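Local atomic coordinates of RRNA methyltransferase (Streptomyces viridochromogenes, PDB entry 1O9G), a protein that methylates a single guanine of 23S ribosomal RNA at N1, using S-adenosyl-L-methionine, and so confers resistance to the orthosomycin antibiotic avilamycin. Residues 187-190 with 191-194; 238-242 with 243-247. The protein carries 3 engineered substitutions. All blocks are in the same frame, centred on the assembly; numbering follows the deposited sequence.

Contact 1: 187-190 with 191-194; sequences QVPG and QPVA. Engineered in segment 187-190: Gly190 (natural residue Arg). Unlike the reference sequence in segment 187-190: Gln187 (reference Arg), Val188 (reference Cys). Unlike the reference sequence in segment 191-194: Gln191 (reference Ser), Pro192 (reference Arg), Val193 (reference Trp), Ala194 (reference Arg).
The pyrrolidine rings of Pro189 and Pro192 meet at about a right angle, each presenting its CG corner to the other, with CG of Pro189 3.8 Å from CG of Pro192. At the next corner of the Pro192 ring, CD lies 3.3 Å from the carbonyl O of Pro189; on the other side of CG, CB packs 3.6 Å from CG1 of Val188. One ring thus bridges the cap residue and the valine ahead of it. Pro189 is the N-cap of the helix, and Pro192 falls in its first turn, where a backbone N without hydrogen costs the helix no bond. The first helical bond comes from Val193 N, which donates to Pro189 O at 3.2 Å with a nearly straight N-H...O angle of 168°. A shorter one follows from Ala194 N to the O of Gly190, an engineered residue, at 2.8 Å; its donor is tilted 18° from the carbonyl plane. The side chains of Val188 and Val193 both start out toward the opposing segment. Val188 holds CG1 opposite its own backbone N (chi1 -175°), which brings this methyl against Pro192 CB and against Val193 CG2, 3.6 Å from the latter. The same CG2 of Val193 also rests against Pro189 O, so that the N-cap carbonyl has an apolar neighbour beside its N-H donor. Together these contacts hold the end of the loop against the first turn of the helix. The loop follows strand 171-175, and helix 190-203 leads on to the parallel strand 209-214, a beta-alpha-beta crossover of the Rossmann-like methyltransferase sheet; the backbone N of Val188 is hydrogen-bonded to OD2 of Asp214, at the end of that second strand.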
ATOM      1  N   GLN A 187       3.262  11.905  15.218  1.00 50.31           N
ATOM      2  CA  GLN A 187       4.013  11.171  14.197  1.00 44.70           C
ATOM      3  C   GLN A 187       4.975  10.167  14.833  1.00 40.11           C
ATOM      4  O   GLN A 187       5.324  10.280  16.018  1.00 42.08           O
ATOM      5  CB  GLN A 187       4.800  12.152  13.310  1.00 47.04           C
ATOM      6  CG  GLN A 187       6.167  12.593  13.883  1.00 47.56           C
ATOM      7  CD  GLN A 187       6.890  13.612  13.001  1.00 55.14           C
ATOM      8  OE1 GLN A 187       7.669  13.238  12.116  1.00 56.08           O
ATOM      9  NE2 GLN A 187       6.633  14.895  13.244  1.00 62.79           N
ATOM     10  N   VAL A 188       5.415   9.194  14.037  1.00 36.85           N
ATOM     11  CA  VAL A 188       6.418   8.241  14.498  1.00 34.94           C
ATOM     12  C   VAL A 188       7.754   8.968  14.690  1.00 35.42           C
ATOM     13  O   VAL A 188       8.230   9.643  13.771  1.00 37.05           O
ATOM     14  CB  VAL A 188       6.587   7.059  13.526  1.00 34.60           C
ATOM     15  CG1 VAL A 188       7.545   6.032  14.108  1.00 35.68           C
ATOM     16  CG2 VAL A 188       5.239   6.406  13.238  1.00 38.19           C
ATOM     17  N   PRO A 189       8.350   8.852  15.878  1.00 38.07           N
ATOM     18  CA  PRO A 189       9.649   9.484  16.135  1.00 42.68           C
ATOM     19  C   PRO A 189      10.830   8.775  15.454  1.00 43.36           C
ATOM     20  O   PRO A 189      10.688   7.718  14.846  1.00 39.86           O
ATOM     21  CB  PRO A 189       9.775   9.443  17.667  1.00 49.71           C
ATOM     22  CG  PRO A 189       8.846   8.371  18.131  1.00 48.44           C
ATOM     23  CD  PRO A 189       7.830   8.141  17.061  1.00 40.93           C
ATOM     24  N   GLY A 190      12.006   9.371  15.593  1.00 35.57           N
ATOM     25  CA  GLY A 190      13.170   8.967  14.843  1.00 33.67           C
ATOM     26  C   GLY A 190      13.640   7.555  15.085  1.00 32.75           C
ATOM     27  O   GLY A 190      13.951   6.866  14.137  1.00 30.53           O
ATOM     28  N   GLN A 191      13.714   7.131  16.345  1.00 36.14           N
ATOM     29  CA  GLN A 191      14.277   5.819  16.673  1.00 37.00           C
ATOM     30  C   GLN A 191      13.426   4.669  16.103  1.00 34.34           C
ATOM     31  O   GLN A 191      13.969   3.771  15.471  1.00 32.02           O
ATOM     32  CB  GLN A 191      14.512   5.668  18.189  1.00 42.92           C
ATOM     33  CG  GLN A 191      15.689   6.497  18.725  1.00 48.63           C
ATOM     34  CD  GLN A 191      15.805   6.463  20.243  1.00 57.75           C
ATOM     35  OE1 GLN A 191      16.548   5.643  20.796  1.00 64.70           O
ATOM     36  NE2 GLN A 191      15.083   7.356  20.921  1.00 59.92           N
ATOM     37  N   PRO A 192      12.111   4.683  16.313  1.00 34.83           N
ATOM     38  CA  PRO A 192      11.235   3.705  15.651  1.00 32.94           C
ATOM     39  C   PRO A 192      11.348   3.699  14.126  1.00 28.17           C
ATOM     40  O   PRO A 192      11.435   2.631  13.565  1.00 25.85           O
ATOM     41  CB  PRO A 192       9.831   4.133  16.099  1.00 36.14           C
ATOM     42  CG  PRO A 192      10.051   4.806  17.380  1.00 40.82           C
ATOM     43  CD  PRO A 192      11.345   5.554  17.219  1.00 38.44           C
ATOM     44  N   VAL A 193      11.357   4.864  13.477  1.00 26.76           N
ATOM     45  CA  VAL A 193      11.505   4.915  12.018  1.00 23.47           C
ATOM     46  C   VAL A 193      12.824   4.317  11.625  1.00 21.78           C
ATOM     47  O   VAL A 193      12.888   3.518  10.716  1.00 20.29           O
ATOM     48  CB  VAL A 193      11.425   6.337  11.451  1.00 24.70           C
ATOM     49  CG1 VAL A 193      11.782   6.354   9.938  1.00 22.92           C
ATOM     50  CG2 VAL A 193      10.051   6.895  11.627  1.00 27.28           C
ATOM     51  N   ALA A 194      13.889   4.716  12.304  1.00 22.80           N
ATOM     52  CA  ALA A 194      15.198   4.150  12.027  1.00 22.77           C
ATOM     53  C   ALA A 194      15.208   2.634  12.153  1.00 21.69           C
ATOM     54  O   ALA A 194      15.744   1.952  11.297  1.00 20.25           O
ATOM     55  CB  ALA A 194      16.229   4.743  12.953  1.00 26.21           C
TER

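Contact 2: 238-242 with 243-247; sequences VMVRA and ADVLE. Engineered in segment 238-242: Met239 (natural residue Leu).
A bound water joins Arg241 to Asp244: it accepts from Arg241 N at 2.9 Å and donates to Asp244 OD2 at 2.8 Å. Arg241 is the N-cap of helix 242-247 and Asp244 the third residue of that helix, so the water relays one half of a capping box, the bond from the third residue's side chain to the N-cap N-H. The junction ends strand 235-241, the antiparallel strand inserted near the edge of the Rossmann-like methyltransferase sheet, and turns the chain through 77° into the short helix. Asp244 carries CG beside its backbone N (chi1 -66°), which brings OD2 back alongside CB of Arg241, 3.6 Å away. The carboxylate at the start of the helix probably interacts favourably with the helix dipole. Any attraction to the guanidinium is probably weak: NH1 of Arg241 stays 4.1 Å from OD2 of Asp244, beyond a salt bridge, with the two planes 73° apart, while NH2 is hydrogen-bonded to the carbonyl O of Arg46. Backbone bonds close the turn, Val245 N donating to Arg241 O at 3.1 Å and Leu246 N to Ala242 O at 3.2 Å. On the buried side Val240 and Val245 face each other across the junction, and both also touch helix 190-203, Val240 at Leu197 and Val245 at Arg198 and Ala201. The strand and helix meet there through one methyl each: CG2 of Val240 lies 3.7 Å from CG2 of Val245, the two side chains crossing at about a right angle.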
ATOM      1  N   VAL A 238       8.783   9.988   2.598  1.00 17.28           N
ATOM      2  CA  VAL A 238      10.219   9.928   2.374  1.00 17.64           C
ATOM      3  C   VAL A 238      10.512   8.567   1.747  1.00 16.09           C
ATOM      4  O   VAL A 238       9.847   7.593   2.042  1.00 17.00           O
ATOM      5  CB  VAL A 238      11.015  10.160   3.684  1.00 18.55           C
ATOM      6  CG1 VAL A 238      10.785   9.052   4.687  1.00 17.96           C
ATOM      7  CG2 VAL A 238      12.489  10.347   3.363  1.00 21.43           C
HETATM    8  N   MSE A 239      11.508   8.564   0.857  1.00 17.86           N
HETATM    9  CA  MSE A 239      11.961   7.327   0.235  1.00 17.59           C
HETATM   10  C   MSE A 239      13.449   7.169   0.443  1.00 17.36           C
HETATM   11  O   MSE A 239      14.181   8.117   0.319  1.00 19.67           O
HETATM   12  CB  MSE A 239      11.738   7.388  -1.278  1.00 22.04           C
HETATM   13  CG  MSE A 239      10.332   7.638  -1.716  1.00 26.57           C
HETATM   14 SE   MSE A 239      10.206   7.699  -3.637  1.00 38.49          SE
HETATM   15  CE  MSE A 239      12.079   8.158  -4.088  1.00 41.55           C
ATOM     16  N   VAL A 240      13.846   5.941   0.741  1.00 16.62           N
ATOM     17  CA  VAL A 240      15.242   5.589   0.897  1.00 17.13           C
ATOM     18  C   VAL A 240      15.548   4.298   0.140  1.00 16.56           C
ATOM     19  O   VAL A 240      14.695   3.494  -0.134  1.00 17.29           O
ATOM     20  CB  VAL A 240      15.635   5.388   2.406  1.00 17.59           C
ATOM     21  CG1 VAL A 240      15.458   6.675   3.198  1.00 20.79           C
ATOM     22  CG2 VAL A 240      14.907   4.276   3.011  1.00 18.53           C
ATOM     23  N   ARG A 241      16.813   4.118  -0.186  1.00 17.09           N
ATOM     24  CA  ARG A 241      17.262   2.916  -0.820  1.00 18.22           C
ATOM     25  C   ARG A 241      17.754   1.927   0.224  1.00 17.57           C
ATOM     26  O   ARG A 241      18.485   2.314   1.121  1.00 17.46           O
ATOM     27  CB  ARG A 241      18.402   3.245  -1.769  1.00 19.92           C
ATOM     28  CG  ARG A 241      18.981   2.021  -2.433  1.00 24.23           C
ATOM     29  CD  ARG A 241      19.566   2.238  -3.799  1.00 29.87           C
ATOM     30  NE  ARG A 241      18.653   2.897  -4.714  1.00 32.24           N
ATOM     31  CZ  ARG A 241      18.783   4.132  -5.184  1.00 37.86           C
ATOM     32  NH1 ARG A 241      19.780   4.923  -4.764  1.00 40.43           N
ATOM     33  NH2 ARG A 241      17.895   4.593  -6.084  1.00 37.11           N
ATOM     34  N   ALA A 242      17.436   0.661   0.039  1.00 18.61           N
ATOM     35  CA  ALA A 242      17.813  -0.391   0.996  1.00 19.50           C
ATOM     36  C   ALA A 242      19.325  -0.404   1.233  1.00 18.77           C
ATOM     37  O   ALA A 242      19.757  -0.390   2.378  1.00 19.55           O
ATOM     38  CB  ALA A 242      17.329  -1.736   0.530  1.00 23.45           C
ATOM     39  N   ALA A 243      20.113  -0.358   0.164  1.00 17.96           N
ATOM     40  CA  ALA A 243      21.586  -0.365   0.287  1.00 20.43           C
ATOM     41  C   ALA A 243      22.070   0.786   1.139  1.00 19.47           C
ATOM     42  O   ALA A 243      23.036   0.635   1.899  1.00 23.01           O
ATOM     43  CB  ALA A 243      22.239  -0.311  -1.068  1.00 22.16           C
ATOM     44  N   ASP A 244      21.444   1.949   1.001  1.00 18.35           N
ATOM     45  CA  ASP A 244      21.833   3.124   1.782  1.00 18.60           C
ATOM     46  C   ASP A 244      21.511   2.962   3.249  1.00 18.53           C
ATOM     47  O   ASP A 244      22.279   3.409   4.106  1.00 20.27           O
ATOM     48  CB  ASP A 244      21.167   4.404   1.257  1.00 18.66           C
ATOM     49  CG  ASP A 244      21.627   4.797  -0.139  1.00 22.95           C
ATOM     50  OD1 ASP A 244      22.731   4.397  -0.579  1.00 28.83           O
ATOM     51  OD2 ASP A 244      20.968   5.563  -0.859  1.00 23.36           O
ATOM     52  N   VAL A 245      20.395   2.326   3.568  1.00 17.84           N
ATOM     53  CA  VAL A 245      20.053   2.083   4.956  1.00 18.86           C
ATOM     54  C   VAL A 245      21.147   1.214   5.599  1.00 19.92           C
ATOM     55  O   VAL A 245      21.613   1.495   6.699  1.00 21.12           O
ATOM     56  CB  VAL A 245      18.707   1.405   5.111  1.00 20.06           C
ATOM     57  CG1 VAL A 245      18.464   1.016   6.545  1.00 23.63           C
ATOM     58  CG2 VAL A 245      17.580   2.310   4.608  1.00 21.09           C
ATOM     59  N   LEU A 246      21.582   0.168   4.907  1.00 21.84           N
ATOM     60  CA  LEU A 246      22.618  -0.723   5.445  1.00 24.80           C
ATOM     61  C   LEU A 246      23.934  -0.004   5.660  1.00 25.22           C
ATOM     62  O   LEU A 246      24.642  -0.281   6.618  1.00 27.25           O
ATOM     63  CB  LEU A 246      22.843  -1.933   4.540  1.00 27.77           C
ATOM     64  CG  LEU A 246      21.680  -2.930   4.540  1.00 30.49           C
ATOM     65  CD1 LEU A 246      22.065  -4.162   3.735  1.00 35.55           C
ATOM     66  CD2 LEU A 246      21.294  -3.315   5.962  1.00 34.91           C
ATOM     67  N   GLU A 247      24.251   0.935   4.777  1.00 24.37           N
ATOM     68  CA  GLU A 247      25.519   1.639   4.857  1.00 27.77           C
ATOM     69  C   GLU A 247      25.568   2.573   6.058  1.00 26.40           C
ATOM     70  O   GLU A 247      26.636   2.917   6.502  1.00 29.30           O
ATOM     71  CB  GLU A 247      25.814   2.397   3.559  1.00 29.89           C
ATOM     72  CG  GLU A 247      26.323   1.520   2.419  1.00 37.23           C
ATOM     73  CD  GLU A 247      27.622   0.780   2.719  1.00 46.81           C
ATOM     74  OE1 GLU A 247      28.465   1.284   3.500  1.00 51.03           O
ATOM     75  OE2 GLU A 247      27.814  -0.325   2.156  1.00 53.69           O
TER
HETATM   76  O   HOH W   1      18.570   6.390   0.316  1.00 19.25           O

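Both contacts are helix starts, and both are partly buried, with valines on the inner side and more exposed residues outside. They share helix 190-203: contact 1 forms its first turn, and contact 2 packs valines against its later residues. The two lie on the same side of the chain's centre, their own centres about 15 Å apart and not touching. Contact 1 enters the helix from a loop between two parallel strands, contact 2 leaves an antiparallel strand straight into a terminal helix. Their chemistry differs too: prolines and methyls cover the first, with backbone bonds as the polar links between its segments, whereas the second adds a carboxylate and a water, with an arginine as the N-cap residue.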